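Long-range contacts in putative alpha-galactosidase (Bacteroides fragilis, PDB 4NZJ), which probably hydrolyses terminal, non-reducing alpha-D-galactose residues from alpha-D-galactosides, as a member of glycosyl hydrolase family 27: residues I30-T35 and M131-Y136; P18-N23 and L97-M102; K190-V195 and D220-P225. All blocks are in the same frame, centred on the assembly; numbering follows the deposited sequence. Where two conformers were deposited one is given.

Contact 1. Residues I30-T35 and M131-Y136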
ATOM      1  N   ILE A  30       6.708   4.967  14.811  1.00 22.47           N
ATOM      2  CA  ILE A  30       5.580   5.902  14.733  1.00 23.66           C
ATOM      3  C   ILE A  30       4.369   5.207  14.134  1.00 22.19           C
ATOM      4  O   ILE A  30       4.463   4.581  13.089  1.00 22.85           O
ATOM      5  CB  ILE A  30       5.911   7.155  13.890  1.00 26.63           C
ATOM      6  CG1 ILE A  30       7.067   7.926  14.536  1.00 30.67           C
ATOM      7  CG2 ILE A  30       4.681   8.052  13.767  1.00 29.68           C
ATOM      8  CD1 ILE A  30       7.395   9.253  13.892  1.00 32.84           C
ATOM      9  N   PHE A  31       3.232   5.303  14.815  1.00 21.46           N
ATOM     10  CA  PHE A  31       1.989   4.763  14.288  1.00 20.36           C
ATOM     11  C   PHE A  31       0.813   5.634  14.686  1.00 20.53           C
ATOM     12  O   PHE A  31       0.486   5.754  15.868  1.00 21.16           O
ATOM     13  CB  PHE A  31       1.750   3.338  14.792  1.00 20.00           C
ATOM     14  CG  PHE A  31       0.519   2.699  14.221  1.00 20.26           C
ATOM     15  CD1 PHE A  31       0.472   2.349  12.880  1.00 21.15           C
ATOM     16  CD2 PHE A  31      -0.595   2.448  15.019  1.00 21.53           C
ATOM     17  CE1 PHE A  31      -0.663   1.756  12.344  1.00 22.18           C
ATOM     18  CE2 PHE A  31      -1.730   1.854  14.489  1.00 22.34           C
ATOM     19  CZ  PHE A  31      -1.762   1.507  13.149  1.00 22.28           C
ATOM     20  N   TYR A  32       0.184   6.248  13.689  1.00 20.39           N
ATOM     21  CA  TYR A  32      -1.082   6.925  13.904  1.00 20.07           C
ATOM     22  C   TYR A  32      -2.182   5.874  13.845  1.00 20.06           C
ATOM     23  O   TYR A  32      -2.229   5.068  12.917  1.00 20.20           O
ATOM     24  CB  TYR A  32      -1.328   8.006  12.844  1.00 20.11           C
ATOM     25  CG  TYR A  32      -2.723   8.585  12.882  1.00 19.93           C
ATOM     26  CD1 TYR A  32      -3.080   9.531  13.839  1.00 20.16           C
ATOM     27  CD2 TYR A  32      -3.696   8.170  11.980  1.00 19.55           C
ATOM     28  CE1 TYR A  32      -4.361  10.061  13.884  1.00 22.01           C
ATOM     29  CE2 TYR A  32      -4.973   8.700  12.016  1.00 20.34           C
ATOM     30  CZ  TYR A  32      -5.301   9.643  12.973  1.00 21.41           C
ATOM     31  OH  TYR A  32      -6.570  10.172  13.035  1.00 23.81           O
ATOM     32  N   ILE A  33      -3.064   5.897  14.837  1.00 21.10           N
ATOM     33  CA  ILE A  33      -4.154   4.932  14.915  1.00 21.60           C
ATOM     34  C   ILE A  33      -5.271   5.379  13.968  1.00 20.87           C
ATOM     35  O   ILE A  33      -5.981   6.335  14.270  1.00 21.78           O
ATOM     36  CB  ILE A  33      -4.696   4.807  16.347  1.00 23.02           C
ATOM     37  CG1 ILE A  33      -3.575   4.388  17.311  1.00 23.88           C
ATOM     38  CG2 ILE A  33      -5.855   3.812  16.386  1.00 23.93           C
ATOM     39  CD1 ILE A  33      -3.894   4.661  18.765  1.00 24.60           C
ATOM     40  N   PRO A  34      -5.428   4.701  12.813  1.00 20.24           N
ATOM     41  CA  PRO A  34      -6.418   5.186  11.856  1.00 20.60           C
ATOM     42  C   PRO A  34      -7.819   4.977  12.403  1.00 21.18           C
ATOM     43  O   PRO A  34      -8.200   3.850  12.712  1.00 21.54           O
ATOM     44  CB  PRO A  34      -6.168   4.320  10.608  1.00 21.13           C
ATOM     45  CG  PRO A  34      -4.885   3.589  10.864  1.00 21.32           C
ATOM     46  CD  PRO A  34      -4.835   3.435  12.353  1.00 20.03           C
ATOM     47  N   THR A  35      -8.568   6.066  12.547  1.00 21.82           N
ATOM     48  CA  THR A  35      -9.831   6.030  13.278  1.00 22.09           C
ATOM     49  C   THR A  35     -10.918   6.856  12.599  1.00 22.33           C
ATOM     50  O   THR A  35     -10.807   8.079  12.493  1.00 23.49           O
ATOM     51  CB  THR A  35      -9.649   6.539  14.727  1.00 22.90           C
ATOM     52  OG1 THR A  35      -8.448   5.993  15.283  1.00 23.41           O
ATOM     53  CG2 THR A  35     -10.817   6.136  15.590  1.00 24.94           C
HETATM   54  N   MSE A 131      -7.966   9.894   4.226  1.00 19.24           N
HETATM   55  CA  MSE A 131      -7.004   8.847   3.860  1.00 17.40           C
HETATM   56  C   MSE A 131      -6.169   8.400   5.040  1.00 17.34           C
HETATM   57  O   MSE A 131      -5.958   7.201   5.238  1.00 18.12           O
HETATM   58  CB  MSE A 131      -6.128   9.271   2.676  1.00 17.90           C
HETATM   59  CG  MSE A 131      -6.955   9.257   1.397  1.00 17.14           C
HETATM   60 SE   MSE A 131      -5.897   9.857  -0.150  0.75 18.52          SE
HETATM   61  CE  MSE A 131      -4.639   8.358  -0.263  1.00 20.25           C
ATOM     62  N   ARG A 132      -5.682   9.336   5.840  1.00 17.56           N
ATOM     63  CA  ARG A 132      -4.890   8.951   7.011  1.00 17.08           C
ATOM     64  C   ARG A 132      -5.691   8.046   7.951  1.00 17.49           C
ATOM     65  O   ARG A 132      -5.158   7.078   8.497  1.00 17.88           O
ATOM     66  CB  ARG A 132      -4.358  10.170   7.759  1.00 18.27           C
ATOM     67  CG  ARG A 132      -3.363   9.800   8.852  1.00 19.09           C
ATOM     68  CD  ARG A 132      -2.849  10.997   9.639  1.00 19.80           C
ATOM     69  NE  ARG A 132      -3.903  11.640  10.415  1.00 20.92           N
ATOM     70  CZ  ARG A 132      -3.693  12.527  11.387  1.00 21.26           C
ATOM     71  NH1 ARG A 132      -2.460  12.891  11.722  1.00 21.80           N
ATOM     72  NH2 ARG A 132      -4.726  13.051  12.032  1.00 22.33           N
ATOM     73  N   ASP A 133      -6.982   8.321   8.103  1.00 18.06           N
ATOM     74  CA  ASP A 133      -7.814   7.517   9.004  1.00 19.73           C
ATOM     75  C   ASP A 133      -8.239   6.164   8.454  1.00 19.72           C
ATOM     76  O   ASP A 133      -8.807   5.357   9.189  1.00 19.57           O
ATOM     77  CB  ASP A 133      -9.004   8.333   9.487  1.00 21.35           C
ATOM     78  CG  ASP A 133      -8.581   9.362  10.484  1.00 23.82           C
ATOM     79  OD1 ASP A 133      -8.101   8.945  11.555  1.00 23.95           O
ATOM     80  OD2 ASP A 133      -8.666  10.571  10.185  1.00 25.85           O
ATOM     81  N   LEU A 134      -7.947   5.912   7.180  1.00 19.40           N
ATOM     82  CA  LEU A 134      -8.154   4.588   6.598  1.00 19.21           C
ATOM     83  C   LEU A 134      -6.848   3.813   6.421  1.00 19.46           C
ATOM     84  O   LEU A 134      -6.858   2.719   5.861  1.00 20.27           O
ATOM     85  CB  LEU A 134      -8.927   4.681   5.269  1.00 19.15           C
ATOM     86  CG  LEU A 134     -10.453   4.570   5.376  1.00 19.82           C
ATOM     87  CD1 LEU A 134     -10.895   3.215   5.915  1.00 20.32           C
ATOM     88  CD2 LEU A 134     -11.014   5.694   6.225  1.00 19.97           C
ATOM     89  N   GLY A 135      -5.736   4.375   6.901  1.00 18.79           N
ATOM     90  CA  GLY A 135      -4.464   3.648   6.968  1.00 18.33           C
ATOM     91  C   GLY A 135      -3.383   4.091   5.998  1.00 18.85           C
ATOM     92  O   GLY A 135      -2.262   3.580   6.047  1.00 19.84           O
ATOM     93  N   TYR A 136      -3.699   5.036   5.116  1.00 18.74           N
ATOM     94  CA  TYR A 136      -2.697   5.562   4.185  1.00 17.48           C
ATOM     95  C   TYR A 136      -1.664   6.337   4.995  1.00 19.19           C
ATOM     96  O   TYR A 136      -2.010   7.310   5.674  1.00 20.52           O
ATOM     97  CB  TYR A 136      -3.345   6.455   3.130  1.00 17.09           C
ATOM     98  CG  TYR A 136      -4.261   5.717   2.173  1.00 16.72           C
ATOM     99  CD1 TYR A 136      -3.775   5.171   0.990  1.00 16.85           C
ATOM    100  CD2 TYR A 136      -5.621   5.576   2.442  1.00 17.06           C
ATOM    101  CE1 TYR A 136      -4.614   4.513   0.108  1.00 17.14           C
ATOM    102  CE2 TYR A 136      -6.463   4.910   1.570  1.00 17.19           C
ATOM    103  CZ  TYR A 136      -5.956   4.379   0.405  1.00 17.65           C
ATOM    104  OH  TYR A 136      -6.799   3.719  -0.462  1.00 19.01           O
TER
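R132 lies across one face of the Y32 ring at about a right angle to the tyrosine side chain. Beyond CB, its CG rests 3.5 Å from Y32 CD2, and CD makes a CH-pi contact over the same face. A bend at chi3 (66°) then carries the rest of the chain across the ring. NE sits 3.5 Å from Y32 CE2, and CZ is 3.8 Å from the ring centroid in a cation-pi stack with the planes 19° apart. At the tip, NH2 lies 3.5 Å from Y32 CE1, while NH1 bonds to the carbonyl O of R177, a bond consistent with holding the guanidinium flat on the ring. At the ring edge, Y32 OH gives D133 OD1 a very short bond of 2.5 Å. T35 N reaches the same oxygen over 3.1 Å, at its anti lone pair, and R39 adds a salt bridge, so this buried OD1 has three partners. P34 CB abuts D133 O at 3.2 Å. The contact presses strand 28-36 of the N-terminal Ig-like domain, whose Y32 also packs on W43 of strand 42-46, against the barrel loop that joins helix 116-128 to strand 138-140.

Contact 2. Residues P18-N23 and L97-M102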
ATOM      1  N   PRO A  18      -4.389  -1.015   9.665  1.00 28.05           N
ATOM      2  CA  PRO A  18      -3.919  -2.358  10.045  1.00 28.47           C
ATOM      3  C   PRO A  18      -4.032  -2.642  11.530  1.00 27.07           C
ATOM      4  O   PRO A  18      -3.957  -1.721  12.335  1.00 27.97           O
ATOM      5  CB  PRO A  18      -2.441  -2.336   9.649  1.00 27.80           C
ATOM      6  CG  PRO A  18      -2.050  -0.902   9.744  1.00 28.50           C
ATOM      7  CD  PRO A  18      -3.265  -0.115   9.344  1.00 28.66           C
ATOM      8  N   HIS A  19      -4.181  -3.919  11.879  1.00 26.44           N
ATOM      9  CA  HIS A  19      -4.219  -4.357  13.275  1.00 27.68           C
ATOM     10  C   HIS A  19      -2.936  -5.094  13.688  1.00 28.54           C
ATOM     11  O   HIS A  19      -2.884  -5.740  14.738  1.00 27.13           O
ATOM     12  CB  HIS A  19      -5.438  -5.257  13.500  1.00 30.91           C
ATOM     13  CG  HIS A  19      -6.737  -4.622  13.103  1.00 33.04           C
ATOM     14  ND1 HIS A  19      -7.255  -3.517  13.746  1.00 36.50           N
ATOM     15  CD2 HIS A  19      -7.627  -4.943  12.133  1.00 34.20           C
ATOM     16  CE1 HIS A  19      -8.403  -3.180  13.184  1.00 37.17           C
ATOM     17  NE2 HIS A  19      -8.650  -4.029  12.202  1.00 36.57           N
ATOM     18  N   ILE A  20      -1.906  -4.997  12.851  1.00 27.62           N
ATOM     19  CA  ILE A  20      -0.582  -5.531  13.172  1.00 27.15           C
ATOM     20  C   ILE A  20       0.441  -4.611  12.532  1.00 26.65           C
ATOM     21  O   ILE A  20       0.202  -4.078  11.449  1.00 26.29           O
ATOM     22  CB  ILE A  20      -0.400  -6.986  12.690  1.00 28.56           C
ATOM     23  CG1 ILE A  20       0.904  -7.568  13.239  1.00 29.30           C
ATOM     24  CG2 ILE A  20      -0.432  -7.076  11.164  1.00 27.52           C
ATOM     25  CD1 ILE A  20       1.078  -9.041  12.957  1.00 31.82           C
ATOM     26  N   ILE A  21       1.556  -4.389  13.221  1.00 23.56           N
ATOM     27  CA  ILE A  21       2.598  -3.488  12.737  0.50 23.42           C
ATOM     28  C   ILE A  21       3.967  -4.011  13.178  1.00 23.16           C
ATOM     29  O   ILE A  21       4.141  -4.400  14.336  1.00 23.44           O
ATOM     30  CB  ILE A  21       2.359  -2.037  13.236  0.50 23.95           C
ATOM     31  CG1 ILE A  21       3.367  -1.055  12.621  0.50 24.45           C
ATOM     32  CG2 ILE A  21       2.418  -1.954  14.755  0.50 24.98           C
ATOM     33  CD1 ILE A  21       3.077  -0.690  11.186  0.50 25.83           C
ATOM     34  N   GLY A  22       4.919  -4.015  12.248  1.00 21.79           N
ATOM     35  CA  GLY A  22       6.271  -4.481  12.505  1.00 21.09           C
ATOM     36  C   GLY A  22       7.265  -3.339  12.480  1.00 21.46           C
ATOM     37  O   GLY A  22       7.105  -2.373  11.729  1.00 22.58           O
ATOM     38  N   ASN A  23       8.296  -3.453  13.314  1.00 20.19           N
ATOM     39  CA  ASN A  23       9.383  -2.480  13.359  1.00 20.93           C
ATOM     40  C   ASN A  23      10.657  -3.162  13.863  1.00 19.96           C
ATOM     41  O   ASN A  23      10.580  -4.131  14.612  1.00 21.17           O
ATOM     42  CB  ASN A  23       8.999  -1.318  14.283  1.00 21.71           C
ATOM     43  CG  ASN A  23       9.733  -0.028  13.958  1.00 23.20           C
ATOM     44  OD1 ASN A  23      10.383   0.569  14.822  1.00 27.01           O
ATOM     45  ND2 ASN A  23       9.619   0.419  12.723  1.00 22.36           N
ATOM     46  N   LEU A  97       6.403  -4.115   7.169  1.00 19.34           N
ATOM     47  CA  LEU A  97       5.227  -4.292   6.300  1.00 19.19           C
ATOM     48  C   LEU A  97       4.547  -5.645   6.479  1.00 18.83           C
ATOM     49  O   LEU A  97       4.412  -6.432   5.531  1.00 18.37           O
ATOM     50  CB  LEU A  97       5.590  -4.070   4.829  1.00 20.73           C
ATOM     51  CG  LEU A  97       6.126  -2.692   4.449  1.00 20.73           C
ATOM     52  CD1 LEU A  97       6.250  -2.580   2.932  1.00 21.00           C
ATOM     53  CD2 LEU A  97       5.266  -1.576   5.030  1.00 21.98           C
ATOM     54  N   LEU A  98       4.093  -5.891   7.701  1.00 18.93           N
ATOM     55  CA  LEU A  98       3.346  -7.099   8.024  1.00 18.99           C
ATOM     56  C   LEU A  98       1.974  -7.087   7.343  1.00 18.25           C
ATOM     57  O   LEU A  98       1.337  -8.131   7.204  1.00 19.97           O
ATOM     58  CB  LEU A  98       3.229  -7.268   9.544  1.00 20.71           C
ATOM     59  CG  LEU A  98       4.567  -7.627  10.204  1.00 21.51           C
ATOM     60  CD1 LEU A  98       4.482  -7.524  11.717  1.00 23.42           C
ATOM     61  CD2 LEU A  98       5.017  -9.022   9.790  1.00 23.21           C
ATOM     62  N   THR A  99       1.543  -5.895   6.926  1.00 17.95           N
ATOM     63  CA  THR A  99       0.447  -5.708   5.969  1.00 18.17           C
ATOM     64  C   THR A  99       0.966  -4.874   4.801  1.00 16.90           C
ATOM     65  O   THR A  99       2.002  -4.219   4.918  1.00 17.14           O
ATOM     66  CB  THR A  99      -0.747  -4.972   6.609  1.00 19.69           C
ATOM     67  OG1 THR A  99      -0.351  -3.650   6.994  1.00 21.74           O
ATOM     68  CG2 THR A  99      -1.258  -5.728   7.821  1.00 21.12           C
ATOM     69  N   PRO A 100       0.263  -4.892   3.650  1.00 17.35           N
ATOM     70  CA  PRO A 100       0.779  -4.112   2.523  1.00 16.43           C
ATOM     71  C   PRO A 100       0.861  -2.615   2.824  1.00 17.07           C
ATOM     72  O   PRO A 100       0.030  -2.092   3.578  1.00 19.00           O
ATOM     73  CB  PRO A 100      -0.247  -4.376   1.413  1.00 16.93           C
ATOM     74  CG  PRO A 100      -0.838  -5.695   1.767  1.00 17.16           C
ATOM     75  CD  PRO A 100      -0.880  -5.734   3.266  1.00 17.90           C
ATOM     76  N   PRO A 101       1.853  -1.926   2.241  1.00 17.36           N
ATOM     77  CA  PRO A 101       1.960  -0.483   2.481  1.00 17.03           C
ATOM     78  C   PRO A 101       0.857   0.295   1.770  1.00 16.25           C
ATOM     79  O   PRO A 101       0.461  -0.060   0.661  1.00 16.44           O
ATOM     80  CB  PRO A 101       3.326  -0.132   1.898  1.00 16.85           C
ATOM     81  CG  PRO A 101       3.544  -1.145   0.834  1.00 17.13           C
ATOM     82  CD  PRO A 101       2.848  -2.401   1.265  1.00 17.58           C
HETATM   83  N   MSE A 102       0.375   1.350   2.413  1.00 15.42           N
HETATM   84  CA  MSE A 102      -0.636   2.224   1.845  1.00 15.05           C
HETATM   85  C   MSE A 102      -0.120   3.637   1.882  1.00 15.32           C
HETATM   86  O   MSE A 102       0.516   4.047   2.856  1.00 16.58           O
HETATM   87  CB  MSE A 102      -1.914   2.142   2.675  1.00 16.48           C
HETATM   88  CG  MSE A 102      -2.466   0.724   2.781  1.00 16.07           C
HETATM   89 SE   MSE A 102      -4.052   0.681   3.940  0.75 16.67          SE
HETATM   90  CE  MSE A 102      -5.103   2.083   3.046  1.00 16.80           C
TER
HETATM   91  O   HOH W   1       1.324  -3.009   9.141  1.00 25.48           O
HETATM   92  O   HOH W   2       3.972  -3.589   9.439  1.00 18.84           O
HETATM   93  O   HOH W   3       6.214  -1.904   9.042  1.00 21.16           O
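T99 OG1 has two partners: water 1 donates to it at 2.8 Å, and OE1 of Q385 is the other. The same water donates to the carbonyl of I20, 2.8 Å from I20 O, and so links the two segments. The chi1 of T99 (64°) sets OG1 between its backbone N and carbonyl carbon, facing that water and P18 CB, and leaves CG2 to meet I20 CG2 at 3.7 Å as the two side chains slide past each other in opposite directions. Two further waters continue the row. Water 2 accepts from both G22 N (3.0 Å) and L98 N (2.9 Å); water 3 donates to G22 O (2.9 Å) and accepts from L97 N (2.9 Å). Beside this row the leucine of the loop packs crosswise on the isoleucine of the strand: L98 CD1 lies against I20 CG1 and CD1. The same methyl comes 3.6 Å from G22 N, an approach made possible because G22 has no side chain; a CB there would point toward the leucine. Strand 20-23 is an outer strand of a mixed sheet of the Ig-like domain. H19, I21 and N23 use their backbones on strand 82-92, while I20 O, G22 N and G22 O turn to the waters shared with the linker leading into barrel strand 102-105. No direct hydrogen bond joins the segments. The chemistry therefore implies a hydrated seam between domains, in which bridging waters serve I20 O, G22 N and G22 O while a small apolar patch makes the direct contact.

Contact 3. Residues K190-V195 and D220-P225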
ATOM      1  N   LYS A 190      23.201   7.048 -12.590  1.00 23.62           N
ATOM      2  CA  LYS A 190      22.132   8.002 -12.894  1.00 24.03           C
ATOM      3  C   LYS A 190      20.757   7.353 -12.779  1.00 23.97           C
ATOM      4  O   LYS A 190      20.590   6.172 -13.097  1.00 23.10           O
ATOM      5  CB  LYS A 190      22.304   8.557 -14.306  1.00 26.69           C
ATOM      6  CG  LYS A 190      23.586   9.339 -14.531  1.00 30.25           C
ATOM      7  CD  LYS A 190      23.524  10.717 -13.900  1.00 34.78           C
ATOM      8  CE  LYS A 190      24.761  11.530 -14.251  1.00 40.56           C
ATOM      9  NZ  LYS A 190      24.573  12.979 -13.976  1.00 45.69           N
ATOM     10  N   THR A 191      19.770   8.133 -12.345  1.00 21.78           N
ATOM     11  CA  THR A 191      18.400   7.640 -12.227  1.00 21.51           C
ATOM     12  C   THR A 191      17.732   7.591 -13.598  1.00 23.17           C
ATOM     13  O   THR A 191      18.311   8.025 -14.592  1.00 22.61           O
ATOM     14  CB  THR A 191      17.537   8.550 -11.327  1.00 21.83           C
ATOM     15  OG1 THR A 191      17.363   9.826 -11.961  1.00 21.34           O
ATOM     16  CG2 THR A 191      18.165   8.734  -9.947  1.00 21.87           C
ATOM     17  N   CYS A 192      16.498   7.087 -13.629  1.00 25.78           N
ATOM     18  CA  CYS A 192      15.716   7.074 -14.868  0.50 26.68           C
ATOM     19  C   CYS A 192      15.634   8.472 -15.481  1.00 26.53           C
ATOM     20  O   CYS A 192      15.812   8.628 -16.693  1.00 27.68           O
ATOM     21  CB  CYS A 192      14.311   6.520 -14.633  0.50 27.52           C
ATOM     22  SG  CYS A 192      14.269   4.813 -14.040  0.50 28.85           S
ATOM     23  N   GLY A 193      15.395   9.480 -14.645  1.00 26.46           N
ATOM     24  CA  GLY A 193      15.303  10.868 -15.098  1.00 26.19           C
ATOM     25  C   GLY A 193      16.622  11.544 -15.427  1.00 26.59           C
ATOM     26  O   GLY A 193      16.643  12.630 -16.015  1.00 27.49           O
ATOM     27  N   GLY A 194      17.728  10.921 -15.031  1.00 25.15           N
ATOM     28  CA  GLY A 194      19.057  11.421 -15.357  1.00 24.93           C
ATOM     29  C   GLY A 194      19.702  12.260 -14.261  1.00 24.66           C
ATOM     30  O   GLY A 194      20.615  13.037 -14.540  1.00 26.30           O
ATOM     31  N   VAL A 195      19.241  12.110 -13.019  1.00 22.25           N
ATOM     32  CA  VAL A 195      19.906  12.759 -11.873  1.00 22.44           C
ATOM     33  C   VAL A 195      20.693  11.701 -11.090  1.00 22.40           C
ATOM     34  O   VAL A 195      20.727  10.538 -11.484  1.00 22.30           O
ATOM     35  CB  VAL A 195      18.929  13.575 -10.994  1.00 22.10           C
ATOM     36  CG1 VAL A 195      18.427  14.789 -11.772  1.00 23.14           C
ATOM     37  CG2 VAL A 195      17.766  12.725 -10.512  1.00 22.07           C
ATOM     38  N   ASP A 220      15.226   2.052  -8.026  1.00 17.33           N
ATOM     39  CA  ASP A 220      14.954   1.808  -9.436  1.00 17.95           C
ATOM     40  C   ASP A 220      16.174   1.186 -10.113  1.00 18.77           C
ATOM     41  O   ASP A 220      17.280   1.217  -9.567  1.00 18.79           O
ATOM     42  CB  ASP A 220      14.618   3.155 -10.089  1.00 19.48           C
ATOM     43  CG  ASP A 220      13.644   3.045 -11.235  1.00 26.24           C
ATOM     44  OD1 ASP A 220      13.486   1.954 -11.824  1.00 24.12           O
ATOM     45  OD2 ASP A 220      13.025   4.091 -11.542  1.00 29.74           O
ATOM     46  N   TYR A 221      15.970   0.634 -11.306  1.00 18.70           N
ATOM     47  CA  TYR A 221      17.017  -0.120 -11.984  1.00 19.78           C
ATOM     48  C   TYR A 221      17.398   0.448 -13.351  1.00 21.14           C
ATOM     49  O   TYR A 221      18.016  -0.247 -14.160  1.00 22.15           O
ATOM     50  CB  TYR A 221      16.630  -1.610 -12.094  1.00 19.64           C
ATOM     51  CG  TYR A 221      17.844  -2.491 -12.236  1.00 19.44           C
ATOM     52  CD1 TYR A 221      18.787  -2.566 -11.216  1.00 19.53           C
ATOM     53  CD2 TYR A 221      18.078  -3.219 -13.401  1.00 20.40           C
ATOM     54  CE1 TYR A 221      19.920  -3.344 -11.343  1.00 20.67           C
ATOM     55  CE2 TYR A 221      19.209  -3.997 -13.535  1.00 21.39           C
ATOM     56  CZ  TYR A 221      20.128  -4.054 -12.505  1.00 21.32           C
ATOM     57  OH  TYR A 221      21.265  -4.807 -12.636  1.00 22.89           O
ATOM     58  N   CYS A 222      17.071   1.713 -13.618  1.00 21.28           N
ATOM     59  CA  CYS A 222      17.498   2.342 -14.871  0.50 21.99           C
ATOM     60  C   CYS A 222      19.016   2.424 -14.972  1.00 22.68           C
ATOM     61  O   CYS A 222      19.708   2.617 -13.967  1.00 22.11           O
ATOM     62  CB  CYS A 222      16.907   3.743 -15.030  0.50 22.72           C
ATOM     63  SG  CYS A 222      15.163   3.733 -15.491  0.50 24.01           S
ATOM     64  N   ASN A 223      19.524   2.269 -16.190  1.00 22.31           N
ATOM     65  CA  ASN A 223      20.950   2.423 -16.485  1.00 23.61           C
ATOM     66  C   ASN A 223      21.861   1.382 -15.848  1.00 24.17           C
ATOM     67  O   ASN A 223      23.079   1.562 -15.820  1.00 27.08           O
ATOM     68  CB  ASN A 223      21.422   3.833 -16.109  1.00 25.18           C
ATOM     69  CG  ASN A 223      20.631   4.909 -16.818  1.00 26.77           C
ATOM     70  OD1 ASN A 223      20.500   4.879 -18.039  1.00 27.49           O
ATOM     71  ND2 ASN A 223      20.083   5.854 -16.061  1.00 27.39           N
ATOM     72  N   ALA A 224      21.276   0.291 -15.359  1.00 23.00           N
ATOM     73  CA  ALA A 224      22.037  -0.809 -14.776  1.00 24.09           C
ATOM     74  C   ALA A 224      22.041  -1.997 -15.735  1.00 24.65           C
ATOM     75  O   ALA A 224      21.164  -2.101 -16.593  1.00 24.17           O
ATOM     76  CB  ALA A 224      21.443  -1.206 -13.440  1.00 23.25           C
ATOM     77  N   PRO A 225      23.037  -2.893 -15.607  1.00 26.32           N
ATOM     78  CA  PRO A 225      23.101  -4.022 -16.540  1.00 26.73           C
ATOM     79  C   PRO A 225      21.905  -4.964 -16.429  1.00 26.21           C
ATOM     80  O   PRO A 225      21.397  -5.187 -15.331  1.00 25.60           O
ATOM     81  CB  PRO A 225      24.389  -4.746 -16.129  1.00 28.31           C
ATOM     82  CG  PRO A 225      25.200  -3.720 -15.419  1.00 28.85           C
ATOM     83  CD  PRO A 225      24.201  -2.864 -14.704  1.00 27.29           C
TER
HETATM   84  O   HOH W   4      18.651   8.162 -17.525  1.00 36.35           O
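C192 and C222 each turn SG anti to the carbonyl carbon (chi1 -61° and -76°), which brings the two sulfurs into a disulfide of 2.0 Å with a chi3 of 90°. Two conformers of each cysteine were deposited, and this geometry is that of one. The bridge joins the loops that follow adjacent strands 180-186 and 216-220 of the TIM barrel, at the C-terminal end of the strands, where enzymes of this fold carry the active site. Each loop makes its own turn: type I from T191 to G194, type II from Y221 to A224. In the first, T191 OG1 accepts V195 N at 3.1 Å and also bonds to D143. Just before the second, D220 OD1 takes Y221 N at 2.9 Å, and D220 OD2 is bonded to Y184 OH and to a glycerol, probably from the crystallisation liquor. N223, in the second turn, sends ND2 back across to K190 O over 3.0 Å; the bond is nearly straight and lies in the amide plane, but it comes from well above the carbonyl plane. Water 4 completes the link, donating to C192 O at 3.0 Å and accepting from N223 ND2 at 3.1 Å.

From the N terminus, residues 18-23 open contact 2 and residues 30-35 open contact 1. The chain then finishes the Ig-like domain, and contact 2 closes at 97-102, as the linker enters the barrel. Contact 1 closes later, at 131-136, after helix 116-128, so the two cross rather than nest. Their centres are 11 Å apart, and M102 of contact 2 packs against L134, G135 and Y136 of contact 1, giving one continuous junction between Ig-like domain and barrel. Contact 3 follows in series within the barrel, closing a shorter loop that holds helix 202-212. Its centre is about 33 Å from that of contact 1, on the opposite side of the chain's centre.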